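Local coordinates for cystathionine beta-lyase family protein, YNBB B.subtilis ortholog (Clostridium acetobutylicum, PDB 3HVY), which is a putative pyridoxal-phosphate-dependent lyase of the cystathionine beta-lyase and methionine gamma-lyase kind, its cofactor held as a lysine Schiff base, with a suggested part in aluminium resistance, at residues Phe5-Leu10 with Ile16-Leu21; Ile337-Glu342 with Ile346-Gly351; Glu22-Ala27 with Gly417-Leu422; Thr186-Arg191 with Asp394-Glu399. All coordinates share one frame; numbering follows the deposited sequence.

Contact 1 (Phe5-Leu10 with Ile16-Leu21); sequences FTKRSL and INERVL
Leu10, Ile16 and Lys7 carry this corner between two helices, where the short N-terminal helix 4-14 folds back on the start of the long helix 18-55. Leu10 and Ile16 meet through their branch ends: Leu10 CD2 lies 3.6 Å from Ile16 CD1. Ile16 has CG1 beside its backbone N and anti to its carbonyl carbon (chi1 -68°), with the chain running on extended to CD1, which brings that methyl against the leucine's CB and CD2. The backbones are joined at the same place, Ile16 N donating to Leu10 O at 3.1 Å and an almost straight 169°, so the turn is closed by one main-chain bond with an apolar pair beside it. Leu416 and Leu419 of helix 411-422 pack on this pair, and Leu47 of the second subunit reaches Leu10, which places the corner at a subunit interface.

Nearer the surface, Lys7 stretches fully extended across the gap. Its CG passes Leu21 CD1 at 3.9 Å, so the aliphatic part of the chain lies on the leucine before the ammonium group reaches a carboxylate. Asn17, the N-cap of helix 18-55, accepts from Val20 N through OD1 at 2.9 Å, while its ND2 donates to Ile426 O near the C-terminus. Glu18 follows, its chain bent at chi2 (-78°) with its carboxylate end nearer Lys7, and the salt bridge ends with Lys7 NZ on the syn side of Glu18 OE2, 3.1 Å away.

Contact 2 (Ile337-Glu342 with Ile346-Gly351); sequences IKFNDE and IDFIKG
Ile346 meets Glu342 one helical turn earlier, where strand 334-338 has given way, through a short connection, to helix 342-354. Ile346 N donates to Glu342 O at 3.1 Å, a first-turn helix bond with an N-H...O angle of 159°. The two side chains lie side by side and point the same way: Glu342, extended with CG anti to its backbone N (chi1 -175°), sets that CG 3.7 Å from Ile346 CD1, so the CG methylene of the acid makes the contact. Ile377 of strand 376-379 packs on Ile346 as well.

Two residues on, Phe348 turns its ring back toward the strand end. Phe339 CZ sits over one face of that ring, offset toward the rim, and comes within 3.3 Å of Phe348 CG. The ring planes are inclined at 46° with centroids 5.0 Å apart, an oblique aromatic pair. Farther out on the Phe348 ring, Ile337 CD1 approaches CZ at 3.7 Å, while Ile337 CG2 lies over a face of Phe339. The three side chains therefore interlock, and Met315 of helix 287-317 touches all of them.

Before the helix, Asp341 is the N-cap and its OD2 accepts from Lys344 N. The chemistry thus divides in two: a polar helix start, where Asp341 caps the N-H of Lys344, and an aromatic and aliphatic core, without polar side-chain atoms, that fixes how the helix lies against the strand it follows.

Contact 3 (Glu22-Ala27 with Gly417-Leu422); sequences ELYERA and GVLIAL
Tyr24 and Leu419 form the close part of a helix-helix packing in which the long N-terminal helix 18-55 meets helix 411-422, almost 400 residues later in the chain. Leu419 spreads both methyls against the tyrosine: CD2 reaches Tyr24 CB at 3.9 Å, and CD1 lies over one face of the ring, 4.1 Å above its plane and offset toward the rim. With CG of Tyr24 anti to the backbone N (chi1 167°), the ring offers a face to Leu419 CD1. No hydrogen bond crosses between the segments; the join is purely apolar.

The looser part is the neighbouring pair, Leu23 with Leu422, the latter a turn on from Leu419. Both are buried; Leu317 of helix 287-317 and Ile426 pack on Leu23. Arg26, on the exposed side of the helix, touches Leu317. The tyrosine OH makes weak hydrogen bonds to Lys415 NZ and to Glu43 OE2 of the second subunit. The slackest touch between the helices is Leu23 CD1 to Leu422 CD2, at 4.4 Å.

Contact 4 (Thr186-Arg191 with Asp394-Glu399); sequences TGYGWR and DAPIRE
Tyr188 sits at the centre of an inverse gamma turn in the loop after strand 177-183, and its CA faces that of Ala395 at 7.8 Å, in strand 392-396. Its side chain points to the strand, where the ring is held at two places. Pro396 CD lies over the centre of one face, 3.6 Å from the centroid and 11° off the ring normal, a CH-pi contact that seats the flat phenol on the proline ring. Asp394 OD2 lies at the ring edge, near its plane, and accepts from Tyr188 OH in a short bond of 2.5 Å. The oxygen is approached on its anti side, 32° out of the carboxylate plane. Asp394 reaches it with CG set between the backbone N and the carbonyl carbon (chi1 46°), and its other oxygen, OD1, has a weak bond from Gln406 NE2.

Arg398 lies beside them. Pro396 CG lies 3.6 Å above the centre of the Arg398 guanidinium, so the proline touches both the tyrosine and the arginine. The firm partner of the arginine is Asp374, which it meets through NE in a salt bridge. Behind the loop, Thr186 OG1 donates to Arg191 O at 2.7 Å.

A loop of the seven-stranded sheet's domain is thereby tied to the five-stranded antiparallel sheet largely through the phenol of Tyr188, helped by the bond from Tyr404 OH to Gly189 O; the hydroxyl-carboxylate bond and proline-covered face should together restrict the ring's tilt and rotation.

Contacts 1 and 3 share helix 18-55, their centres about 9 Å apart, and meet where Ile16 and Val20 pack on Leu419. Contact 2 joins contact 3 to contact 4: its helix 342-354 touches helix 411-422 of contact 3, Phe348 and Gly351 lying on Ala421 and Ile420, and its strand belongs to the same antiparallel five-stranded sheet as contact 4, whose centre is about 12 Å away. Contacts 1 and 4 lie farthest apart, about 31 Å between centres. Along the chain contact 1 closes first; contact 3 then spans nearly everything, enclosing contact 4, which encloses contact 2. The N-terminal helices are thus joined to the C-terminal part, and that to the seven-stranded-sheet domain.

Contact 1 (Phe5-Leu10 with Ile16-Leu21)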
loop_
_atom_site.group_PDB
_atom_site.type_symbol
_atom_site.label_atom_id
_atom_site.label_comp_id
_atom_site.label_asym_id
_atom_site.label_seq_id
_atom_site.Cartn_x
_atom_site.Cartn_y
_atom_site.Cartn_z
ATOM N N PHE D 5 4.114 30.253 27.067
ATOM C CA PHE D 5 5.090 29.353 26.438
ATOM C C PHE D 5 5.088 29.422 24.889
ATOM O O PHE D 5 6.128 29.265 24.235
ATOM C CB PHE D 5 4.818 27.903 26.888
ATOM N N THR D 6 3.913 29.628 24.302
ATOM C CA THR D 6 3.830 29.804 22.871
ATOM C C THR D 6 4.594 31.066 22.474
ATOM O O THR D 6 5.386 31.056 21.520
ATOM C CB THR D 6 2.375 29.969 22.448
ATOM O OG1 THR D 6 1.605 28.852 22.912
ATOM C CG2 THR D 6 2.259 30.125 20.964
ATOM N N LYS D 7 4.322 32.165 23.176
ATOM C CA LYS D 7 4.953 33.447 22.861
ATOM C C LYS D 7 6.477 33.303 23.009
ATOM O O LYS D 7 7.237 33.695 22.122
ATOM C CB LYS D 7 4.411 34.538 23.801
ATOM C CG LYS D 7 4.999 35.930 23.517
ATOM C CD LYS D 7 4.481 36.963 24.500
ATOM C CE LYS D 7 5.003 38.361 24.175
ATOM N NZ LYS D 7 4.990 39.256 25.380
ATOM N N ARG D 8 6.903 32.715 24.128
ATOM C CA ARG D 8 8.333 32.523 24.393
ATOM C C ARG D 8 9.013 31.749 23.231
ATOM O O ARG D 8 10.028 32.169 22.682
ATOM C CB ARG D 8 8.507 31.816 25.762
ATOM N N SER D 9 8.425 30.630 22.835
ATOM C CA SER D 9 8.962 29.804 21.746
ATOM C C SER D 9 8.995 30.558 20.417
ATOM O O SER D 9 9.977 30.488 19.653
ATOM C CB SER D 9 8.153 28.517 21.614
ATOM O OG SER D 9 8.607 27.767 20.516
ATOM N N LEU D 10 7.934 31.298 20.143
ATOM C CA LEU D 10 7.877 32.037 18.918
ATOM C C LEU D 10 8.946 33.100 18.896
ATOM O O LEU D 10 9.623 33.292 17.885
ATOM C CB LEU D 10 6.486 32.652 18.732
ATOM C CG LEU D 10 5.362 31.676 18.348
ATOM C CD1 LEU D 10 4.026 32.490 18.253
ATOM C CD2 LEU D 10 5.695 30.970 17.035
ATOM N N ILE D 16 10.161 35.846 16.222
ATOM C CA ILE D 16 8.956 36.643 16.010
ATOM C C ILE D 16 9.075 37.821 17.019
ATOM O O ILE D 16 9.545 37.647 18.134
ATOM C CB ILE D 16 7.664 35.768 16.083
ATOM C CG1 ILE D 16 7.645 34.809 14.865
ATOM C CG2 ILE D 16 6.447 36.658 16.062
ATOM C CD1 ILE D 16 6.688 33.697 14.945
ATOM N N ASN D 17 8.766 39.035 16.595
ATOM C CA ASN D 17 8.985 40.203 17.464
ATOM C C ASN D 17 7.651 40.710 17.980
ATOM O O ASN D 17 6.614 40.241 17.530
ATOM C CB ASN D 17 9.734 41.286 16.700
ATOM C CG ASN D 17 9.109 41.561 15.338
ATOM O OD1 ASN D 17 8.066 42.203 15.253
ATOM N ND2 ASN D 17 9.729 41.037 14.266
ATOM N N GLU D 18 7.685 41.661 18.916
ATOM C CA GLU D 18 6.473 42.205 19.535
ATOM C C GLU D 18 5.598 42.947 18.537
ATOM O O GLU D 18 4.395 42.902 18.658
ATOM C CB GLU D 18 6.820 43.181 20.667
ATOM C CG GLU D 18 7.375 42.550 21.953
ATOM C CD GLU D 18 6.293 41.905 22.837
ATOM O OE1 GLU D 18 5.108 41.822 22.417
ATOM O OE2 GLU D 18 6.644 41.492 23.972
ATOM N N ARG D 19 6.194 43.633 17.558
ATOM C CA ARG D 19 5.398 44.339 16.579
ATOM C C ARG D 19 4.539 43.340 15.827
ATOM O O ARG D 19 3.350 43.586 15.595
ATOM C CB ARG D 19 6.281 45.149 15.621
ATOM C CG ARG D 19 5.517 46.095 14.665
ATOM N N VAL D 20 5.134 42.218 15.412
ATOM C CA VAL D 20 4.376 41.202 14.711
ATOM C C VAL D 20 3.287 40.589 15.613
ATOM O O VAL D 20 2.123 40.340 15.177
ATOM C CB VAL D 20 5.296 40.140 14.079
ATOM C CG1 VAL D 20 4.447 38.952 13.554
ATOM C CG2 VAL D 20 6.075 40.753 12.923
ATOM N N LEU D 21 3.628 40.345 16.873
ATOM C CA LEU D 21 2.612 39.835 17.792
ATOM C C LEU D 21 1.477 40.832 18.023
ATOM O O LEU D 21 0.315 40.442 18.212
ATOM C CB LEU D 21 3.243 39.380 19.115
ATOM C CG LEU D 21 4.162 38.150 18.979
ATOM C CD1 LEU D 21 4.965 37.944 20.233
ATOM C CD2 LEU D 21 3.380 36.908 18.603
#

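Contact 2 (Ile337-Glu342 with Ile346-Gly351)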
loop_
_atom_site.group_PDB
_atom_site.type_symbol
_atom_site.label_atom_id
_atom_site.label_comp_id
_atom_site.label_asym_id
_atom_site.label_seq_id
_atom_site.Cartn_x
_atom_site.Cartn_y
_atom_site.Cartn_z
ATOM N N ILE D 337 -0.724 38.752 -2.228
ATOM C CA ILE D 337 -0.140 39.823 -1.455
ATOM C C ILE D 337 0.799 40.598 -2.423
ATOM O O ILE D 337 1.672 39.984 -3.028
ATOM C CB ILE D 337 0.725 39.279 -0.300
ATOM C CG1 ILE D 337 -0.028 38.222 0.556
ATOM C CG2 ILE D 337 1.303 40.459 0.555
ATOM C CD1 ILE D 337 0.890 37.457 1.518
ATOM N N LYS D 338 0.585 41.898 -2.600
ATOM C CA LYS D 338 1.457 42.718 -3.469
ATOM C C LYS D 338 2.629 43.250 -2.637
ATOM O O LYS D 338 2.507 44.221 -1.920
ATOM C CB LYS D 338 0.660 43.839 -4.102
ATOM C CG LYS D 338 1.389 44.640 -5.165
ATOM C CD LYS D 338 0.517 45.716 -5.804
ATOM C CE LYS D 338 -0.664 45.110 -6.596
ATOM N NZ LYS D 338 -1.418 46.098 -7.435
ATOM N N PHE D 339 3.772 42.590 -2.729
ATOM C CA PHE D 339 4.928 42.990 -1.923
ATOM C C PHE D 339 5.581 44.282 -2.443
ATOM O O PHE D 339 6.139 45.035 -1.659
ATOM C CB PHE D 339 5.929 41.833 -1.818
ATOM C CG PHE D 339 5.429 40.681 -1.002
ATOM C CD1 PHE D 339 5.523 40.707 0.378
ATOM C CD2 PHE D 339 4.814 39.612 -1.603
ATOM C CE1 PHE D 339 5.057 39.680 1.126
ATOM C CE2 PHE D 339 4.353 38.560 -0.869
ATOM C CZ PHE D 339 4.473 38.593 0.502
ATOM N N ASN D 340 5.476 44.530 -3.751
ATOM C CA ASN D 340 6.048 45.715 -4.420
ATOM C C ASN D 340 7.559 45.782 -4.257
ATOM O O ASN D 340 8.142 46.871 -4.283
ATOM C CB ASN D 340 5.437 47.029 -3.909
ATOM C CG ASN D 340 4.163 47.402 -4.610
ATOM O OD1 ASN D 340 4.054 47.294 -5.840
ATOM N ND2 ASN D 340 3.166 47.858 -3.827
ATOM N N ASP D 341 8.185 44.623 -4.068
ATOM C CA ASP D 341 9.595 44.553 -3.808
ATOM C C ASP D 341 10.034 43.086 -3.937
ATOM O O ASP D 341 9.444 42.188 -3.321
ATOM C CB ASP D 341 9.903 45.137 -2.409
ATOM C CG ASP D 341 11.383 45.131 -2.080
ATOM O OD1 ASP D 341 12.138 45.952 -2.653
ATOM O OD2 ASP D 341 11.794 44.300 -1.253
ATOM N N GLU D 342 11.091 42.858 -4.714
ATOM C CA GLU D 342 11.549 41.525 -4.988
ATOM C C GLU D 342 12.078 40.819 -3.746
ATOM O O GLU D 342 11.737 39.679 -3.492
ATOM C CB GLU D 342 12.598 41.544 -6.085
ATOM C CG GLU D 342 13.039 40.149 -6.512
ATOM C CD GLU D 342 13.927 40.161 -7.755
ATOM O OE1 GLU D 342 14.208 41.269 -8.258
ATOM O OE2 GLU D 342 14.322 39.062 -8.231
ATOM N N ILE D 346 10.559 37.298 -1.888
ATOM C CA ILE D 346 11.364 36.092 -1.793
ATOM C C ILE D 346 11.520 35.708 -0.351
ATOM O O ILE D 346 11.314 34.548 0.012
ATOM C CB ILE D 346 12.722 36.268 -2.484
ATOM C CG1 ILE D 346 12.495 36.257 -4.019
ATOM C CG2 ILE D 346 13.696 35.194 -2.019
ATOM C CD1 ILE D 346 13.623 36.918 -4.809
ATOM N N ASP D 347 11.810 36.694 0.476
ATOM C CA ASP D 347 11.948 36.466 1.896
ATOM C C ASP D 347 10.672 35.864 2.484
ATOM O O ASP D 347 10.737 35.007 3.349
ATOM C CB ASP D 347 12.302 37.761 2.626
ATOM C CG ASP D 347 13.784 38.179 2.438
ATOM O OD1 ASP D 347 14.550 37.444 1.756
ATOM O OD2 ASP D 347 14.178 39.245 2.992
ATOM N N PHE D 348 9.512 36.325 2.016
ATOM C CA PHE D 348 8.239 35.868 2.564
ATOM C C PHE D 348 8.006 34.394 2.211
ATOM O O PHE D 348 7.605 33.576 3.080
ATOM C CB PHE D 348 7.080 36.727 2.047
ATOM C CG PHE D 348 5.733 36.312 2.601
ATOM C CD1 PHE D 348 5.274 36.863 3.793
ATOM C CD2 PHE D 348 4.927 35.399 1.919
ATOM C CE1 PHE D 348 4.023 36.491 4.323
ATOM C CE2 PHE D 348 3.686 35.012 2.436
ATOM C CZ PHE D 348 3.239 35.577 3.640
ATOM N N ILE D 349 8.256 34.071 0.942
ATOM C CA ILE D 349 8.080 32.703 0.422
ATOM C C ILE D 349 9.044 31.744 1.093
ATOM O O ILE D 349 8.623 30.671 1.563
ATOM C CB ILE D 349 8.128 32.658 -1.111
ATOM C CG1 ILE D 349 6.885 33.428 -1.640
ATOM C CG2 ILE D 349 8.067 31.238 -1.629
ATOM C CD1 ILE D 349 6.550 33.205 -3.052
ATOM N N LYS D 350 10.301 32.149 1.224
ATOM C CA LYS D 350 11.275 31.341 1.959
ATOM C C LYS D 350 10.842 31.125 3.421
ATOM O O LYS D 350 11.049 30.047 4.002
ATOM C CB LYS D 350 12.661 31.974 1.902
ATOM C CG LYS D 350 13.380 31.821 0.565
ATOM C CD LYS D 350 14.711 32.634 0.605
ATOM C CE LYS D 350 15.662 32.371 -0.566
ATOM N NZ LYS D 350 16.798 31.391 -0.272
ATOM N N GLY D 351 10.226 32.130 4.016
ATOM C CA GLY D 351 9.758 32.009 5.378
ATOM C C GLY D 351 8.658 30.972 5.476
ATOM O O GLY D 351 8.607 30.227 6.451
#

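Contact 3 (Glu22-Ala27 with Gly417-Leu422)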
loop_
_atom_site.group_PDB
_atom_site.type_symbol
_atom_site.label_atom_id
_atom_site.label_comp_id
_atom_site.label_asym_id
_atom_site.label_seq_id
_atom_site.Cartn_x
_atom_site.Cartn_y
_atom_site.Cartn_z
ATOM N N GLU D 22 1.769 42.121 17.993
ATOM C CA GLU D 22 0.681 43.091 18.131
ATOM C C GLU D 22 -0.225 43.025 16.879
ATOM O O GLU D 22 -1.422 43.118 16.996
ATOM C CB GLU D 22 1.199 44.521 18.361
ATOM N N LEU D 23 0.351 42.888 15.688
ATOM C CA LEU D 23 -0.451 42.804 14.460
ATOM C C LEU D 23 -1.337 41.551 14.492
ATOM O O LEU D 23 -2.507 41.577 14.074
ATOM C CB LEU D 23 0.470 42.797 13.235
ATOM C CG LEU D 23 1.163 44.119 12.966
ATOM C CD1 LEU D 23 2.118 44.029 11.784
ATOM C CD2 LEU D 23 0.133 45.218 12.746
ATOM N N TYR D 24 -0.762 40.463 14.999
ATOM C CA TYR D 24 -1.456 39.188 15.194
ATOM C C TYR D 24 -2.693 39.346 16.037
ATOM O O TYR D 24 -3.760 38.883 15.646
ATOM C CB TYR D 24 -0.495 38.167 15.826
ATOM C CG TYR D 24 -1.159 36.923 16.366
ATOM C CD1 TYR D 24 -1.914 36.101 15.538
ATOM C CD2 TYR D 24 -1.043 36.572 17.694
ATOM C CE1 TYR D 24 -2.543 34.966 16.025
ATOM C CE2 TYR D 24 -1.646 35.421 18.191
ATOM C CZ TYR D 24 -2.384 34.612 17.353
ATOM O OH TYR D 24 -2.999 33.478 17.867
ATOM N N GLU D 25 -2.574 40.003 17.188
ATOM C CA GLU D 25 -3.720 40.185 18.070
ATOM C C GLU D 25 -4.785 41.021 17.361
ATOM O O GLU D 25 -5.953 40.685 17.410
ATOM C CB GLU D 25 -3.340 40.810 19.448
ATOM N N ARG D 26 -4.386 42.109 16.704
ATOM C CA ARG D 26 -5.354 42.965 16.031
ATOM C C ARG D 26 -6.024 42.196 14.904
ATOM O O ARG D 26 -7.231 42.158 14.822
ATOM C CB ARG D 26 -4.686 44.228 15.486
ATOM C CG ARG D 26 -4.121 45.184 16.599
ATOM C CD ARG D 26 -3.271 46.339 16.010
ATOM N NE ARG D 26 -4.083 47.031 15.033
ATOM C CZ ARG D 26 -3.655 47.638 13.926
ATOM N NH1 ARG D 26 -2.370 47.698 13.622
ATOM N NH2 ARG D 26 -4.550 48.196 13.109
ATOM N N ALA D 27 -5.232 41.548 14.058
ATOM C CA ALA D 27 -5.772 40.800 12.912
ATOM C C ALA D 27 -6.762 39.721 13.361
ATOM O O ALA D 27 -7.834 39.540 12.796
ATOM C CB ALA D 27 -4.607 40.197 12.071
ATOM N N GLY D 417 2.688 30.056 10.177
ATOM C CA GLY D 417 3.473 30.255 8.969
ATOM C C GLY D 417 3.508 31.706 8.558
ATOM O O GLY D 417 4.573 32.231 8.235
ATOM N N VAL D 418 2.350 32.377 8.588
ATOM C CA VAL D 418 2.326 33.794 8.227
ATOM C C VAL D 418 3.141 34.647 9.195
ATOM O O VAL D 418 3.847 35.558 8.763
ATOM C CB VAL D 418 0.878 34.293 8.049
ATOM C CG1 VAL D 418 0.817 35.850 7.833
ATOM C CG2 VAL D 418 0.244 33.503 6.916
ATOM N N LEU D 419 3.059 34.343 10.495
ATOM C CA LEU D 419 3.799 35.085 11.474
ATOM C C LEU D 419 5.297 34.880 11.245
ATOM O O LEU D 419 6.069 35.851 11.286
ATOM C CB LEU D 419 3.442 34.683 12.905
ATOM C CG LEU D 419 1.986 34.820 13.342
ATOM C CD1 LEU D 419 1.865 34.458 14.841
ATOM C CD2 LEU D 419 1.419 36.235 13.032
ATOM N N ILE D 420 5.699 33.638 10.989
ATOM C CA ILE D 420 7.093 33.366 10.722
ATOM C C ILE D 420 7.529 34.104 9.469
ATOM O O ILE D 420 8.506 34.823 9.480
ATOM C CB ILE D 420 7.375 31.854 10.582
ATOM C CG1 ILE D 420 7.236 31.202 11.944
ATOM C CG2 ILE D 420 8.778 31.606 10.024
ATOM C CD1 ILE D 420 7.000 29.678 11.876
ATOM N N ALA D 421 6.765 33.979 8.403
ATOM C CA ALA D 421 7.092 34.684 7.181
ATOM C C ALA D 421 7.117 36.227 7.359
ATOM O O ALA D 421 8.046 36.912 6.900
ATOM C CB ALA D 421 6.119 34.272 6.080
ATOM N N LEU D 422 6.093 36.784 8.006
ATOM C CA LEU D 422 6.009 38.236 8.197
ATOM C C LEU D 422 7.173 38.788 9.038
ATOM O O LEU D 422 7.634 39.905 8.806
ATOM C CB LEU D 422 4.665 38.596 8.847
ATOM C CG LEU D 422 4.387 40.087 9.141
ATOM C CD1 LEU D 422 4.626 41.003 7.915
ATOM C CD2 LEU D 422 2.941 40.276 9.729
#

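Contact 4 (Thr186-Arg191 with Asp394-Glu399)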
loop_
_atom_site.group_PDB
_atom_site.type_symbol
_atom_site.label_atom_id
_atom_site.label_comp_id
_atom_site.label_asym_id
_atom_site.label_seq_id
_atom_site.Cartn_x
_atom_site.Cartn_y
_atom_site.Cartn_z
ATOM N N THR D 186 -8.720 32.511 -10.081
ATOM C CA THR D 186 -7.828 33.340 -10.889
ATOM C C THR D 186 -6.454 32.678 -10.876
ATOM O O THR D 186 -6.068 32.004 -9.912
ATOM C CB THR D 186 -7.640 34.738 -10.219
ATOM O OG1 THR D 186 -8.919 35.356 -10.044
ATOM C CG2 THR D 186 -6.655 35.647 -10.981
ATOM N N GLY D 187 -5.656 32.852 -11.895
ATOM C CA GLY D 187 -4.293 32.312 -11.678
ATOM C C GLY D 187 -3.342 33.360 -11.082
ATOM O O GLY D 187 -3.566 33.948 -10.017
ATOM N N TYR D 188 -2.274 33.614 -11.810
ATOM C CA TYR D 188 -1.332 34.606 -11.386
ATOM C C TYR D 188 -1.787 35.965 -11.884
ATOM O O TYR D 188 -1.252 36.470 -12.860
ATOM C CB TYR D 188 0.061 34.302 -11.932
ATOM C CG TYR D 188 0.790 33.157 -11.278
ATOM C CD1 TYR D 188 0.519 32.774 -9.964
ATOM C CD2 TYR D 188 1.817 32.506 -11.954
ATOM C CE1 TYR D 188 1.208 31.759 -9.366
ATOM C CE2 TYR D 188 2.529 31.481 -11.360
ATOM C CZ TYR D 188 2.225 31.113 -10.063
ATOM O OH TYR D 188 2.932 30.096 -9.471
ATOM N N GLY D 189 -2.754 36.577 -11.229
ATOM C CA GLY D 189 -3.122 37.931 -11.623
ATOM C C GLY D 189 -3.415 38.806 -10.424
ATOM O O GLY D 189 -2.981 38.530 -9.311
ATOM N N TRP D 190 -4.132 39.882 -10.665
ATOM C CA TRP D 190 -4.571 40.728 -9.597
ATOM C C TRP D 190 -6.057 40.945 -9.866
ATOM O O TRP D 190 -6.482 42.021 -10.217
ATOM C CB TRP D 190 -3.755 42.017 -9.539
ATOM C CG TRP D 190 -4.006 42.811 -8.303
ATOM C CD1 TRP D 190 -4.801 43.910 -8.191
ATOM C CD2 TRP D 190 -3.505 42.543 -6.973
ATOM N NE1 TRP D 190 -4.799 44.365 -6.902
ATOM C CE2 TRP D 190 -4.013 43.546 -6.129
ATOM C CE3 TRP D 190 -2.690 41.548 -6.421
ATOM C CZ2 TRP D 190 -3.723 43.591 -4.755
ATOM C CZ3 TRP D 190 -2.388 41.606 -5.070
ATOM C CH2 TRP D 190 -2.892 42.609 -4.259
ATOM N N ARG D 191 -6.831 39.872 -9.692
ATOM C CA ARG D 191 -8.267 39.857 -9.975
ATOM C C ARG D 191 -8.852 38.829 -9.046
ATOM O O ARG D 191 -8.300 37.732 -8.910
ATOM C CB ARG D 191 -8.566 39.427 -11.428
ATOM N N ASP D 394 3.752 30.467 -3.780
ATOM C CA ASP D 394 4.511 30.558 -5.029
ATOM C C ASP D 394 4.335 31.909 -5.664
ATOM O O ASP D 394 3.408 32.653 -5.315
ATOM C CB ASP D 394 4.110 29.464 -6.019
ATOM C CG ASP D 394 2.600 29.302 -6.152
ATOM O OD1 ASP D 394 1.974 28.570 -5.347
ATOM O OD2 ASP D 394 2.046 29.869 -7.098
ATOM N N ALA D 395 5.211 32.227 -6.625
ATOM C CA ALA D 395 5.179 33.513 -7.263
ATOM C C ALA D 395 6.096 33.556 -8.456
ATOM O O ALA D 395 7.231 33.117 -8.365
ATOM C CB ALA D 395 5.622 34.603 -6.261
ATOM N N PRO D 396 5.616 34.097 -9.569
ATOM C CA PRO D 396 6.581 34.499 -10.604
ATOM C C PRO D 396 7.339 35.726 -10.166
ATOM O O PRO D 396 6.774 36.625 -9.539
ATOM C CB PRO D 396 5.696 34.862 -11.780
ATOM C CG PRO D 396 4.401 35.225 -11.193
ATOM C CD PRO D 396 4.231 34.352 -9.983
ATOM N N ILE D 397 8.621 35.807 -10.514
ATOM C CA ILE D 397 9.413 36.953 -10.099
ATOM C C ILE D 397 9.294 38.025 -11.176
ATOM O O ILE D 397 10.012 38.002 -12.182
ATOM C CB ILE D 397 10.882 36.576 -9.842
ATOM C CG1 ILE D 397 10.968 35.467 -8.787
ATOM C CG2 ILE D 397 11.659 37.764 -9.321
ATOM C CD1 ILE D 397 10.570 35.970 -7.400
ATOM N N ARG D 398 8.338 38.927 -10.970
ATOM C CA ARG D 398 8.141 40.084 -11.852
ATOM C C ARG D 398 7.352 41.119 -11.080
ATOM O O ARG D 398 6.566 40.766 -10.154
ATOM C CB ARG D 398 7.368 39.709 -13.109
ATOM C CG ARG D 398 6.175 38.779 -12.886
ATOM C CD ARG D 398 5.253 38.817 -14.087
ATOM N NE ARG D 398 4.677 37.515 -14.439
ATOM C CZ ARG D 398 3.436 37.092 -14.162
ATOM N NH1 ARG D 398 2.554 37.833 -13.477
ATOM N NH2 ARG D 398 3.067 35.889 -14.578
ATOM N N GLU D 399 7.565 42.373 -11.451
ATOM C CA GLU D 399 6.836 43.535 -10.888
ATOM C C GLU D 399 5.373 43.258 -11.050
ATOM O O GLU D 399 4.994 42.603 -11.998
ATOM C CB GLU D 399 7.184 44.851 -11.621
ATOM C CG GLU D 399 8.478 45.524 -11.152
#